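Local coordinates for group II chitinase (Ostrinia furnacalis, PDB 6JAV), which probably hydrolyses chitin internally as an endochitinase, this chain being the first catalytic domain, of glycoside hydrolase family 18, of a much longer insect protein, at residues P305-G310 with I328-N333; R64-V69 with V79-G84; V185-L190 with K237-S242; A102-F107 with F148-H153. One frame throughout, in Å; residues are numbered along the deposited sequence.

Overall arrangement
The four contacts follow one another along a TIM barrel, each closing its loop before the next opens, so none nests or crosses. Contact 2 comes first, folding helix 65-70 back on barrel strand 78-84. Contact 4 then sets helix 101-118 beside helix 143-159 in the outer layer, and contact 3 joins helix 183-189 to the turn before strand 244-257. Contact 1, last in the chain, ties a loop of the insertion between strands 244-257 and 342-346 to helix 325-337. Contact 4 touches both contact 2, through Phe107 on Leu83, and contact 3, through Val152 on Leu186. Contact 1 stands apart, its centre about 39 Å from that of contact 4.

Contact 1 of 4, residues P305-G310 with I328-N333; sequences PYQRMG and IKKKVN
Lys330, on the barrel helix 325-337, reaches Gln307 in a loop of the subdomain inserted between the last two barrel strands, a feature of many family 18 chitinases. Its ammonium is the point of attachment: Lys330 NZ donates to Gln307 O over 2.9 Å, meeting the carbonyl at a C=O...N angle of 123°. The nitrogen stands 47° above the carbonyl plane, so it is tilted away from the lone pairs. The same ammonium lies 3.5 Å, NZ to CB, from the root of the Gln307 side chain. Lys330 starts out with CG opposite its backbone N, and a bend at chi2 (90°) followed by another at the ammonium end brings the tip back onto the loop. Apart from this bond the meeting is shallow and lies at the surface. A second, looser link uses water 1, which accepts from Gly310 N at 2.8 Å and weakly from Lys331 NZ at 3.3 Å. The ammonium of Lys331 is held more firmly by a salt bridge to Asp323 and a hydrogen bond to Ala212 O. The loop itself is fastened through backbone bonds of Arg308 with Leu214 and Tyr215. On the helix, Ile328 and Val332 pack on Met248 of strand 244-257 and on Ile368 of helix 363-373.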
loop_
_atom_site.group_PDB
_atom_site.type_symbol
_atom_site.label_atom_id
_atom_site.label_comp_id
_atom_site.label_asym_id
_atom_site.label_seq_id
_atom_site.Cartn_x
_atom_site.Cartn_y
_atom_site.Cartn_z
ATOM N N PRO A 305 13.217 4.592 21.282
ATOM C CA PRO A 305 13.673 3.457 22.095
ATOM C C PRO A 305 12.556 2.519 22.525
ATOM O O PRO A 305 12.825 1.342 22.793
ATOM C CB PRO A 305 14.337 4.146 23.300
ATOM C CG PRO A 305 13.620 5.464 23.404
ATOM C CD PRO A 305 13.370 5.887 21.961
ATOM N N TYR A 306 11.306 2.991 22.582
ATOM C CA TYR A 306 10.165 2.131 22.881
ATOM C C TYR A 306 9.578 1.476 21.632
ATOM O O TYR A 306 8.645 0.671 21.751
ATOM C CB TYR A 306 9.081 2.946 23.588
ATOM C CG TYR A 306 9.479 3.350 25.003
ATOM C CD1 TYR A 306 9.607 2.401 26.006
ATOM C CD2 TYR A 306 9.731 4.674 25.314
ATOM C CE1 TYR A 306 9.982 2.768 27.301
ATOM C CE2 TYR A 306 10.102 5.047 26.603
ATOM C CZ TYR A 306 10.211 4.091 27.586
ATOM O OH TYR A 306 10.582 4.441 28.869
ATOM N N GLN A 307 10.093 1.808 20.444
ATOM C CA GLN A 307 9.675 1.145 19.211
ATOM C C GLN A 307 8.166 1.239 18.998
ATOM O O GLN A 307 7.517 0.269 18.603
ATOM C CB GLN A 307 10.167 -0.296 19.166
ATOM C CG GLN A 307 11.671 -0.419 19.069
ATOM C CD GLN A 307 12.026 -1.397 18.010
ATOM O OE1 GLN A 307 12.259 -1.007 16.867
ATOM N NE2 GLN A 307 12.001 -2.691 18.350
ATOM N N ARG A 308 7.602 2.414 19.266
ATOM C CA ARG A 308 6.223 2.688 18.877
ATOM C C ARG A 308 6.151 3.146 17.433
ATOM O O ARG A 308 5.075 3.107 16.823
ATOM C CB ARG A 308 5.631 3.787 19.764
ATOM C CG ARG A 308 5.700 3.424 21.251
ATOM C CD ARG A 308 5.670 4.652 22.117
ATOM N NE ARG A 308 6.892 5.429 22.003
ATOM C CZ ARG A 308 7.185 6.476 22.773
ATOM N NH1 ARG A 308 8.333 7.120 22.591
ATOM N NH2 ARG A 308 6.329 6.884 23.725
ATOM N N MET A 309 7.279 3.579 16.884
ATOM C CA MET A 309 7.333 3.999 15.493
ATOM C C MET A 309 8.777 3.866 15.054
ATOM O O MET A 309 9.695 3.772 15.884
ATOM C CB MET A 309 6.877 5.441 15.339
ATOM C CG MET A 309 7.799 6.436 16.079
ATOM S SD MET A 309 7.270 8.129 15.920
ATOM C CE MET A 309 5.847 8.202 17.026
ATOM N N GLY A 310 8.965 3.853 13.734
ATOM C CA GLY A 310 10.282 3.802 13.146
ATOM C C GLY A 310 11.043 5.109 13.269
ATOM O O GLY A 310 10.615 6.061 13.935
ATOM N N ILE A 328 10.430 -2.863 11.331
ATOM C CA ILE A 328 9.761 -3.877 10.520
ATOM C C ILE A 328 9.666 -5.187 11.290
ATOM O O ILE A 328 8.608 -5.847 11.299
ATOM C CB ILE A 328 10.503 -4.027 9.180
ATOM C CG1 ILE A 328 10.275 -2.797 8.282
ATOM C CG2 ILE A 328 10.117 -5.332 8.504
ATOM C CD1 ILE A 328 8.873 -2.609 7.717
ATOM N N LYS A 329 10.755 -5.599 11.952
ATOM C CA LYS A 329 10.690 -6.818 12.744
ATOM C C LYS A 329 9.647 -6.702 13.847
ATOM O O LYS A 329 8.901 -7.660 14.114
ATOM C CB LYS A 329 12.060 -7.170 13.333
ATOM C CG LYS A 329 13.074 -7.604 12.290
ATOM C CD LYS A 329 14.480 -7.333 12.797
ATOM C CE LYS A 329 15.513 -8.251 12.171
ATOM N NZ LYS A 329 16.747 -8.330 13.020
ATOM N N LYS A 330 9.562 -5.533 14.490
ATOM C CA LYS A 330 8.539 -5.326 15.514
ATOM C C LYS A 330 7.133 -5.432 14.909
ATOM O O LYS A 330 6.236 -6.077 15.474
ATOM C CB LYS A 330 8.751 -3.960 16.164
ATOM C CG LYS A 330 7.792 -3.608 17.275
ATOM C CD LYS A 330 8.308 -4.067 18.620
ATOM C CE LYS A 330 7.365 -3.661 19.744
ATOM N NZ LYS A 330 7.406 -2.215 20.052
ATOM N N LYS A 331 6.926 -4.791 13.759
ATOM C CA LYS A 331 5.634 -4.855 13.096
ATOM C C LYS A 331 5.263 -6.279 12.692
ATOM O O LYS A 331 4.093 -6.674 12.814
ATOM C CB LYS A 331 5.610 -3.914 11.887
ATOM C CG LYS A 331 5.558 -2.460 12.264
ATOM C CD LYS A 331 5.502 -1.567 11.038
ATOM C CE LYS A 331 5.292 -0.115 11.440
ATOM N NZ LYS A 331 5.083 0.775 10.265
ATOM N N VAL A 332 6.223 -7.066 12.198
ATOM C CA VAL A 332 5.914 -8.450 11.824
ATOM C C VAL A 332 5.627 -9.307 13.057
ATOM O O VAL A 332 4.765 -10.188 13.021
ATOM C CB VAL A 332 6.992 -9.040 10.891
ATOM C CG1 VAL A 332 6.678 -10.479 10.556
ATOM C CG2 VAL A 332 7.086 -8.207 9.595
ATOM N N ASN A 333 6.339 -9.077 14.167
ATOM C CA ASN A 333 5.969 -9.778 15.397
ATOM C C ASN A 333 4.553 -9.414 15.831
ATOM O O ASN A 333 3.816 -10.274 16.335
ATOM C CB ASN A 333 6.982 -9.472 16.494
ATOM C CG ASN A 333 8.209 -10.362 16.393
ATOM O OD1 ASN A 333 9.326 -9.880 16.191
ATOM N ND2 ASN A 333 8.006 -11.666 16.517
HETATM O O HOH W 1 6.993 2.782 12.130
#

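Contact 2 of 4, residues R64-V69 with V79-G84; sequences RFYERV and VSLALG
Tyr66 and Val69, one turn apart on helix 65-70, meet Leu81 and Val79, two residues apart on strand 78-84, so that the contact consists of two apolar pairs. In the first, the ring carbon Tyr66 CE1 lies 4.0 Å from the branch methyl Leu81 CD1, which comes at the ring obliquely. The second brings the methyls Val69 CG1 and Val79 CG1 to 3.9 Å. Val79 also turns its other branch to the helix backbone, with Val79 CG2 3.7 Å from Val69 O. Both valines have CG1 opposite the backbone N (chi1 179° and -178°), the setting in which the two CG1 branches find each other. Around this first shell the Tyr66 ring is fixed by three edge-to-face partners, Tyr41, Tyr118 and Phe120. Phe114 of helix 101-118 touches both Tyr66 and Leu81, joining the second shell to the next outer helix. The strand end is positioned by Asp121, whose side chain accepts from Val79 N, and by backbone bonds of Ser80 with Ile39 and Tyr41 on the neighbouring strand. The helix starts at its N-cap, Arg64, whose carbonyl O takes the Arg68 N-H at 2.9 Å. Such a helix laid back over the outer face of its own barrel is the ordinary build of a TIM barrel. All four touching residues are buried and meet mostly through hydrocarbon, Val69 O being the one polar atom touched, by Val79 methyls, so cohesion here rests largely on dispersion and the exclusion of water.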
loop_
_atom_site.group_PDB
_atom_site.type_symbol
_atom_site.label_atom_id
_atom_site.label_comp_id
_atom_site.label_asym_id
_atom_site.label_seq_id
_atom_site.Cartn_x
_atom_site.Cartn_y
_atom_site.Cartn_z
ATOM N N ARG A 64 4.478 -5.736 -23.028
ATOM C CA ARG A 64 4.051 -7.003 -22.436
ATOM C C ARG A 64 4.238 -7.039 -20.917
ATOM O O ARG A 64 4.465 -8.115 -20.340
ATOM C CB ARG A 64 4.738 -8.189 -23.115
ATOM C CG ARG A 64 4.455 -8.206 -24.638
ATOM C CD ARG A 64 4.143 -9.578 -25.136
ATOM N NE ARG A 64 4.936 -10.529 -24.371
ATOM C CZ ARG A 64 4.445 -11.582 -23.724
ATOM N NH1 ARG A 64 3.166 -11.891 -23.808
ATOM N NH2 ARG A 64 5.264 -12.363 -23.037
ATOM N N PHE A 65 4.097 -5.883 -20.234
ATOM C CA PHE A 65 4.290 -5.902 -18.777
ATOM C C PHE A 65 3.251 -6.771 -18.069
ATOM O O PHE A 65 3.596 -7.455 -17.098
ATOM C CB PHE A 65 4.259 -4.491 -18.177
ATOM C CG PHE A 65 5.596 -3.780 -18.164
ATOM C CD1 PHE A 65 6.521 -3.967 -19.178
ATOM C CD2 PHE A 65 5.903 -2.882 -17.145
ATOM C CE1 PHE A 65 7.755 -3.279 -19.151
ATOM C CE2 PHE A 65 7.119 -2.197 -17.122
ATOM C CZ PHE A 65 8.044 -2.398 -18.137
ATOM N N TYR A 66 1.978 -6.758 -18.503
ATOM C CA TYR A 66 1.021 -7.660 -17.855
ATOM C C TYR A 66 1.511 -9.106 -17.931
ATOM O O TYR A 66 1.570 -9.816 -16.907
ATOM C CB TYR A 66 -0.354 -7.576 -18.502
ATOM C CG TYR A 66 -1.246 -6.401 -18.179
ATOM C CD1 TYR A 66 -0.929 -5.446 -17.205
ATOM C CD2 TYR A 66 -2.447 -6.278 -18.850
ATOM C CE1 TYR A 66 -1.809 -4.380 -16.927
ATOM C CE2 TYR A 66 -3.314 -5.238 -18.584
ATOM C CZ TYR A 66 -2.990 -4.298 -17.625
ATOM O OH TYR A 66 -3.878 -3.256 -17.383
ATOM N N GLU A 67 1.876 -9.566 -19.137
ATOM C CA GLU A 67 2.355 -10.934 -19.286
ATOM C C GLU A 67 3.605 -11.195 -18.470
ATOM O O GLU A 67 3.770 -12.285 -17.900
ATOM C CB GLU A 67 2.612 -11.243 -20.755
ATOM C CG GLU A 67 1.366 -11.167 -21.583
ATOM C CD GLU A 67 1.045 -9.822 -21.993
ATOM O OE1 GLU A 67 1.604 -8.895 -21.383
ATOM O OE2 GLU A 67 0.201 -9.573 -22.885
ATOM N N ARG A 68 4.514 -10.214 -18.404
ATOM C CA ARG A 68 5.776 -10.422 -17.725
ATOM C C ARG A 68 5.625 -10.433 -16.209
ATOM O O ARG A 68 6.542 -10.908 -15.526
ATOM C CB ARG A 68 6.775 -9.352 -18.182
ATOM C CG ARG A 68 7.282 -9.626 -19.624
ATOM C CD ARG A 68 7.766 -8.343 -20.238
ATOM N NE ARG A 68 8.947 -7.842 -19.552
ATOM C CZ ARG A 68 9.560 -6.702 -19.864
ATOM N NH1 ARG A 68 9.101 -5.934 -20.855
ATOM N NH2 ARG A 68 10.645 -6.342 -19.203
ATOM N N VAL A 69 4.553 -9.866 -15.641
ATOM C CA VAL A 69 4.312 -10.042 -14.209
ATOM C C VAL A 69 3.483 -11.303 -13.937
ATOM O O VAL A 69 3.742 -12.033 -12.960
ATOM C CB VAL A 69 3.670 -8.758 -13.649
ATOM C CG1 VAL A 69 3.373 -8.899 -12.147
ATOM C CG2 VAL A 69 4.636 -7.584 -13.845
ATOM N N VAL A 79 -1.046 -13.757 -8.837
ATOM C CA VAL A 79 -0.793 -12.447 -9.449
ATOM C C VAL A 79 -2.135 -11.791 -9.755
ATOM O O VAL A 79 -2.907 -12.294 -10.588
ATOM C CB VAL A 79 0.062 -12.563 -10.718
ATOM C CG1 VAL A 79 0.321 -11.175 -11.283
ATOM C CG2 VAL A 79 1.374 -13.210 -10.391
ATOM N N SER A 80 -2.452 -10.694 -9.058
ATOM C CA SER A 80 -3.701 -9.969 -9.261
ATOM C C SER A 80 -3.450 -8.629 -9.940
ATOM O O SER A 80 -2.341 -8.086 -9.913
ATOM C CB SER A 80 -4.382 -9.690 -7.924
ATOM O OG SER A 80 -4.793 -10.908 -7.317
ATOM N N LEU A 81 -4.501 -8.094 -10.539
ATOM C CA LEU A 81 -4.459 -6.774 -11.138
ATOM C C LEU A 81 -5.223 -5.810 -10.234
ATOM O O LEU A 81 -6.363 -6.103 -9.846
ATOM C CB LEU A 81 -5.124 -6.818 -12.520
ATOM C CG LEU A 81 -5.215 -5.466 -13.230
ATOM C CD1 LEU A 81 -3.834 -4.834 -13.459
ATOM C CD2 LEU A 81 -5.946 -5.666 -14.540
ATOM N N ALA A 82 -4.600 -4.678 -9.874
ATOM C CA ALA A 82 -5.282 -3.672 -9.058
ATOM C C ALA A 82 -5.944 -2.623 -9.928
ATOM O O ALA A 82 -5.382 -2.163 -10.926
ATOM C CB ALA A 82 -4.339 -2.968 -8.081
ATOM N N LEU A 83 -7.137 -2.212 -9.525
ATOM C CA LEU A 83 -7.881 -1.168 -10.197
ATOM C C LEU A 83 -7.946 0.053 -9.301
ATOM O O LEU A 83 -8.398 -0.043 -8.152
ATOM C CB LEU A 83 -9.298 -1.667 -10.475
ATOM C CG LEU A 83 -10.284 -0.632 -11.000
ATOM C CD1 LEU A 83 -9.869 -0.160 -12.404
ATOM C CD2 LEU A 83 -11.668 -1.248 -11.057
ATOM N N GLY A 84 -7.512 1.186 -9.827
ATOM C CA GLY A 84 -7.682 2.449 -9.131
ATOM C C GLY A 84 -6.361 3.098 -8.759
ATOM O O GLY A 84 -5.571 3.466 -9.634
#

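Contact 3 of 4, residues V185-L190 with K237-S242; sequences VLARLL and KGTPAS
Ala187 points its methyl from helix 183-189 straight at the turn formed by Gly238, Thr239 and Pro240, and every close approach of the contact is made by that one carbon. Ala187 CB lies 3.6 Å from Gly238 O, 3.8 Å from Thr239 CA and 3.7 Å from Pro240 CD, so it is met in turn by a carbonyl oxygen, a backbone carbon and the CD corner of the proline ring. These are van der Waals contacts, and with so small a side chain between them the backbones come close, Ala187 CA to Thr239 CA being 5.1 Å. Thr239 turns its side chain past the methyl: with chi1 at -53° its OG1 sits beside the backbone N, 4.2 Å from Ala187 CB. That hydroxyl finds its polar partner in the last turn of the preceding helix 227-236, hydrogen-bonding to Trp234 O. The preceding Gly238 has a positive phi of 122° and closes helix 227-236 in a Schellman motif, turning the chain toward Pro240. Just beyond the turn, Lys243 NZ hydrogen-bonds to both Ala187 O and Leu190 O, giving a polar tie beside the van der Waals contacts. Leu186 on the helix and Leu190 just after it pack on Val152 of helix 143-159. Helix 183-189 thus abuts the link between a barrel helix and its following strand, 244-257, a junction of neighbouring beta-alpha units that belongs to the outer layer of a TIM barrel.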
loop_
_atom_site.group_PDB
_atom_site.type_symbol
_atom_site.label_atom_id
_atom_site.label_comp_id
_atom_site.label_asym_id
_atom_site.label_seq_id
_atom_site.Cartn_x
_atom_site.Cartn_y
_atom_site.Cartn_z
ATOM N N VAL A 185 -19.734 -7.051 5.075
ATOM C CA VAL A 185 -19.878 -7.563 3.719
ATOM C C VAL A 185 -18.515 -7.776 3.091
ATOM O O VAL A 185 -18.226 -8.835 2.500
ATOM C CB VAL A 185 -20.720 -6.591 2.876
ATOM C CG1 VAL A 185 -20.634 -6.989 1.401
ATOM C CG2 VAL A 185 -22.155 -6.594 3.366
ATOM N N LEU A 186 -17.643 -6.772 3.223
ATOM C CA LEU A 186 -16.308 -6.888 2.660
ATOM C C LEU A 186 -15.552 -8.038 3.301
ATOM O O LEU A 186 -14.883 -8.819 2.615
ATOM C CB LEU A 186 -15.530 -5.594 2.875
ATOM C CG LEU A 186 -16.155 -4.326 2.297
ATOM C CD1 LEU A 186 -15.143 -3.206 2.397
ATOM C CD2 LEU A 186 -16.595 -4.538 0.878
ATOM N N ALA A 187 -15.656 -8.171 4.625
ATOM C CA ALA A 187 -14.905 -9.215 5.319
ATOM C C ALA A 187 -15.367 -10.609 4.932
ATOM O O ALA A 187 -14.560 -11.553 4.909
ATOM C CB ALA A 187 -15.109 -9.049 6.821
ATOM N N ARG A 188 -16.653 -10.761 4.643
ATOM C CA ARG A 188 -17.171 -12.069 4.269
ATOM C C ARG A 188 -16.759 -12.456 2.847
ATOM O O ARG A 188 -16.466 -13.633 2.577
ATOM C CB ARG A 188 -18.694 -12.070 4.428
ATOM C CG ARG A 188 -19.332 -13.352 3.956
ATOM C CD ARG A 188 -20.793 -13.437 4.413
ATOM N NE ARG A 188 -21.528 -12.208 4.174
ATOM C CZ ARG A 188 -22.068 -11.871 3.010
ATOM N NH1 ARG A 188 -21.953 -12.678 1.972
ATOM N NH2 ARG A 188 -22.727 -10.729 2.891
ATOM N N LEU A 189 -16.742 -11.493 1.914
ATOM C CA LEU A 189 -16.581 -11.807 0.494
ATOM C C LEU A 189 -15.148 -11.712 -0.011
ATOM O O LEU A 189 -14.781 -12.455 -0.928
ATOM C CB LEU A 189 -17.461 -10.873 -0.352
ATOM C CG LEU A 189 -18.957 -11.124 -0.111
ATOM C CD1 LEU A 189 -19.786 -10.086 -0.822
ATOM C CD2 LEU A 189 -19.333 -12.538 -0.576
ATOM N N LEU A 190 -14.334 -10.834 0.548
ATOM C CA LEU A 190 -12.978 -10.648 0.043
ATOM C C LEU A 190 -12.037 -11.748 0.542
ATOM O O LEU A 190 -12.132 -12.223 1.675
ATOM C CB LEU A 190 -12.433 -9.280 0.477
ATOM C CG LEU A 190 -13.191 -8.060 -0.064
ATOM C CD1 LEU A 190 -12.639 -6.778 0.560
ATOM C CD2 LEU A 190 -13.099 -8.020 -1.567
ATOM N N LYS A 237 -14.900 -3.947 13.813
ATOM C CA LYS A 237 -15.974 -3.722 12.851
ATOM C C LYS A 237 -16.457 -4.995 12.172
ATOM O O LYS A 237 -17.421 -4.929 11.391
ATOM C CB LYS A 237 -15.528 -2.689 11.795
ATOM C CG LYS A 237 -15.308 -1.293 12.365
ATOM C CD LYS A 237 -16.607 -0.541 12.486
ATOM C CE LYS A 237 -16.753 0.433 11.355
ATOM N NZ LYS A 237 -18.084 1.144 11.367
ATOM N N GLY A 238 -15.809 -6.139 12.407
ATOM C CA GLY A 238 -16.275 -7.418 11.892
ATOM C C GLY A 238 -15.298 -8.170 11.003
ATOM O O GLY A 238 -15.680 -9.171 10.383
ATOM N N THR A 239 -14.007 -7.736 10.943
ATOM C CA THR A 239 -13.109 -8.446 10.034
ATOM C C THR A 239 -12.380 -9.569 10.771
ATOM O O THR A 239 -11.730 -9.300 11.791
ATOM C CB THR A 239 -12.061 -7.486 9.481
ATOM O OG1 THR A 239 -12.726 -6.354 8.921
ATOM C CG2 THR A 239 -11.227 -8.139 8.380
ATOM N N PRO A 240 -12.411 -10.803 10.266
ATOM C CA PRO A 240 -11.561 -11.867 10.842
ATOM C C PRO A 240 -10.079 -11.550 10.694
ATOM O O PRO A 240 -9.646 -10.984 9.682
ATOM C CB PRO A 240 -11.934 -13.115 10.032
ATOM C CG PRO A 240 -13.287 -12.801 9.378
ATOM C CD PRO A 240 -13.270 -11.295 9.166
ATOM N N ALA A 241 -9.294 -11.933 11.700
ATOM C CA ALA A 241 -7.847 -11.722 11.621
ATOM C C ALA A 241 -7.261 -12.335 10.353
ATOM O O ALA A 241 -6.356 -11.749 9.726
ATOM C CB ALA A 241 -7.153 -12.305 12.860
ATOM N N SER A 242 -7.731 -13.522 9.970
ATOM C CA SER A 242 -7.158 -14.212 8.822
ATOM C C SER A 242 -7.340 -13.449 7.520
ATOM O O SER A 242 -6.596 -13.716 6.568
ATOM C CB SER A 242 -7.772 -15.598 8.672
ATOM O OG SER A 242 -9.077 -15.509 8.138
#

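Contact 4 of 4, residues A102-F107 with F148-H153; sequences AARAKF and FADLVH
Asp150 and Arg104 share a water that bridges the two helices: water 2 donates to Asp150 OD2 at 2.8 Å and accepts from Arg104 NH2 at 3.0 Å. Directly, Arg104 NH2 and Asp150 OD2 are 4.0 Å apart, too far for a salt bridge, and no N-H is aimed at the oxygen, which stands off the guanidinium plane; the two flat groups are inclined by 51°. What Asp150 lays over the guanidinium is its methylene, with CB 3.6 Å from Arg104 NH2 near the rim of one face. A bend at chi3 (-45°) swings the guanidinium there, while Arg104 CD rests 4.0 Å from Leu151 CB. Leu151 also sends CD1 to within 3.9 Å of Phe107 CD2, the two side chains crossing at about a right angle. The axes of segments 102-107 and 148-153, on adjacent outer helices of the TIM barrel, approach to 10.4 Å and cross at -31°. Arg104 NH1 bonds to Val98 O, and Glu154, one turn beyond Asp150 on helix 143-159, takes NE. The ionic tie between the helices thus runs through Glu154; Arg104 probably feels Asp150 as a nearby opposite charge, and close packing is made by the Asp150 methylene and Leu151.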
loop_
_atom_site.group_PDB
_atom_site.type_symbol
_atom_site.label_atom_id
_atom_site.label_comp_id
_atom_site.label_asym_id
_atom_site.label_seq_id
_atom_site.Cartn_x
_atom_site.Cartn_y
_atom_site.Cartn_z
ATOM N N ALA A 102 -26.964 -0.757 -13.345
ATOM C CA ALA A 102 -26.721 -1.181 -14.720
ATOM C C ALA A 102 -25.250 -1.015 -15.095
ATOM O O ALA A 102 -24.688 -1.858 -15.808
ATOM C CB ALA A 102 -27.613 -0.398 -15.690
ATOM N N ALA A 103 -24.627 0.069 -14.631
ATOM C CA ALA A 103 -23.204 0.273 -14.902
ATOM C C ALA A 103 -22.357 -0.769 -14.197
ATOM O O ALA A 103 -21.389 -1.286 -14.774
ATOM C CB ALA A 103 -22.777 1.671 -14.471
ATOM N N ARG A 104 -22.716 -1.114 -12.956
ATOM C CA ARG A 104 -21.978 -2.169 -12.260
ATOM C C ARG A 104 -22.084 -3.488 -13.003
ATOM O O ARG A 104 -21.095 -4.220 -13.137
ATOM C CB ARG A 104 -22.483 -2.344 -10.824
ATOM C CG ARG A 104 -22.233 -1.162 -9.896
ATOM C CD ARG A 104 -22.397 -1.542 -8.410
ATOM N NE ARG A 104 -23.607 -2.338 -8.185
ATOM C CZ ARG A 104 -24.748 -1.865 -7.701
ATOM N NH1 ARG A 104 -24.872 -0.593 -7.369
ATOM N NH2 ARG A 104 -25.770 -2.702 -7.530
ATOM N N ALA A 105 -23.285 -3.812 -13.517
ATOM C CA ALA A 105 -23.474 -5.107 -14.159
ATOM C C ALA A 105 -22.649 -5.220 -15.432
ATOM O O ALA A 105 -22.070 -6.277 -15.709
ATOM C CB ALA A 105 -24.963 -5.316 -14.452
ATOM N N LYS A 106 -22.557 -4.133 -16.201
ATOM C CA LYS A 106 -21.697 -4.131 -17.378
ATOM C C LYS A 106 -20.224 -4.234 -16.983
ATOM O O LYS A 106 -19.457 -5.019 -17.562
ATOM C CB LYS A 106 -21.956 -2.850 -18.161
ATOM C CG LYS A 106 -21.152 -2.775 -19.469
ATOM C CD LYS A 106 -21.523 -1.530 -20.283
ATOM C CE LYS A 106 -20.527 -0.393 -20.042
ATOM N NZ LYS A 106 -20.637 0.775 -20.985
ATOM N N PHE A 107 -19.822 -3.447 -15.982
ATOM C CA PHE A 107 -18.432 -3.437 -15.541
ATOM C C PHE A 107 -17.970 -4.824 -15.125
ATOM O O PHE A 107 -16.855 -5.250 -15.464
ATOM C CB PHE A 107 -18.287 -2.455 -14.375
ATOM C CG PHE A 107 -16.962 -2.562 -13.675
ATOM C CD1 PHE A 107 -15.870 -1.817 -14.102
ATOM C CD2 PHE A 107 -16.804 -3.417 -12.585
ATOM C CE1 PHE A 107 -14.627 -1.936 -13.443
ATOM C CE2 PHE A 107 -15.567 -3.548 -11.945
ATOM C CZ PHE A 107 -14.492 -2.796 -12.378
ATOM N N PHE A 148 -20.410 0.386 -3.147
ATOM C CA PHE A 148 -19.173 -0.399 -3.153
ATOM C C PHE A 148 -19.409 -1.821 -2.640
ATOM O O PHE A 148 -18.865 -2.793 -3.187
ATOM C CB PHE A 148 -18.127 0.325 -2.310
ATOM C CG PHE A 148 -16.754 -0.301 -2.348
ATOM C CD1 PHE A 148 -16.009 -0.293 -3.528
ATOM C CD2 PHE A 148 -16.226 -0.893 -1.206
ATOM C CE1 PHE A 148 -14.713 -0.856 -3.541
ATOM C CE2 PHE A 148 -14.954 -1.458 -1.205
ATOM C CZ PHE A 148 -14.194 -1.435 -2.381
ATOM N N ALA A 149 -20.216 -1.965 -1.580
ATOM C CA ALA A 149 -20.520 -3.301 -1.072
ATOM C C ALA A 149 -21.223 -4.146 -2.123
ATOM O O ALA A 149 -20.930 -5.339 -2.264
ATOM C CB ALA A 149 -21.387 -3.175 0.188
ATOM N N ASP A 150 -22.129 -3.534 -2.896
ATOM C CA ASP A 150 -22.810 -4.279 -3.950
ATOM C C ASP A 150 -21.865 -4.599 -5.100
ATOM O O ASP A 150 -21.944 -5.692 -5.679
ATOM C CB ASP A 150 -24.039 -3.520 -4.456
ATOM C CG ASP A 150 -25.188 -3.540 -3.444
ATOM O OD1 ASP A 150 -25.228 -4.448 -2.580
ATOM O OD2 ASP A 150 -26.048 -2.637 -3.513
ATOM N N LEU A 151 -20.955 -3.665 -5.435
ATOM C CA LEU A 151 -19.926 -3.974 -6.435
ATOM C C LEU A 151 -19.083 -5.177 -5.999
ATOM O O LEU A 151 -18.819 -6.098 -6.789
ATOM C CB LEU A 151 -19.032 -2.755 -6.685
ATOM C CG LEU A 151 -17.953 -3.012 -7.771
ATOM C CD1 LEU A 151 -18.584 -3.006 -9.152
ATOM C CD2 LEU A 151 -16.851 -1.980 -7.681
ATOM N N VAL A 152 -18.670 -5.193 -4.732
ATOM C CA VAL A 152 -17.898 -6.318 -4.211
ATOM C C VAL A 152 -18.695 -7.616 -4.296
ATOM O O VAL A 152 -18.160 -8.653 -4.715
ATOM C CB VAL A 152 -17.424 -6.012 -2.786
ATOM C CG1 VAL A 152 -16.832 -7.252 -2.132
ATOM C CG2 VAL A 152 -16.323 -4.958 -2.845
ATOM N N HIS A 153 -19.989 -7.573 -3.938
ATOM C CA HIS A 153 -20.795 -8.778 -4.058
ATOM C C HIS A 153 -20.882 -9.244 -5.511
ATOM O O HIS A 153 -20.714 -10.436 -5.806
ATOM C CB HIS A 153 -22.197 -8.557 -3.515
ATOM C CG HIS A 153 -23.086 -9.684 -3.920
ATOM N ND1 HIS A 153 -24.102 -9.540 -4.840
ATOM C CD2 HIS A 153 -22.991 -11.013 -3.664
ATOM C CE1 HIS A 153 -24.639 -10.728 -5.079
ATOM N NE2 HIS A 153 -23.992 -11.633 -4.365
HETATM O O HOH W 2 -27.308 -1.195 -5.509
#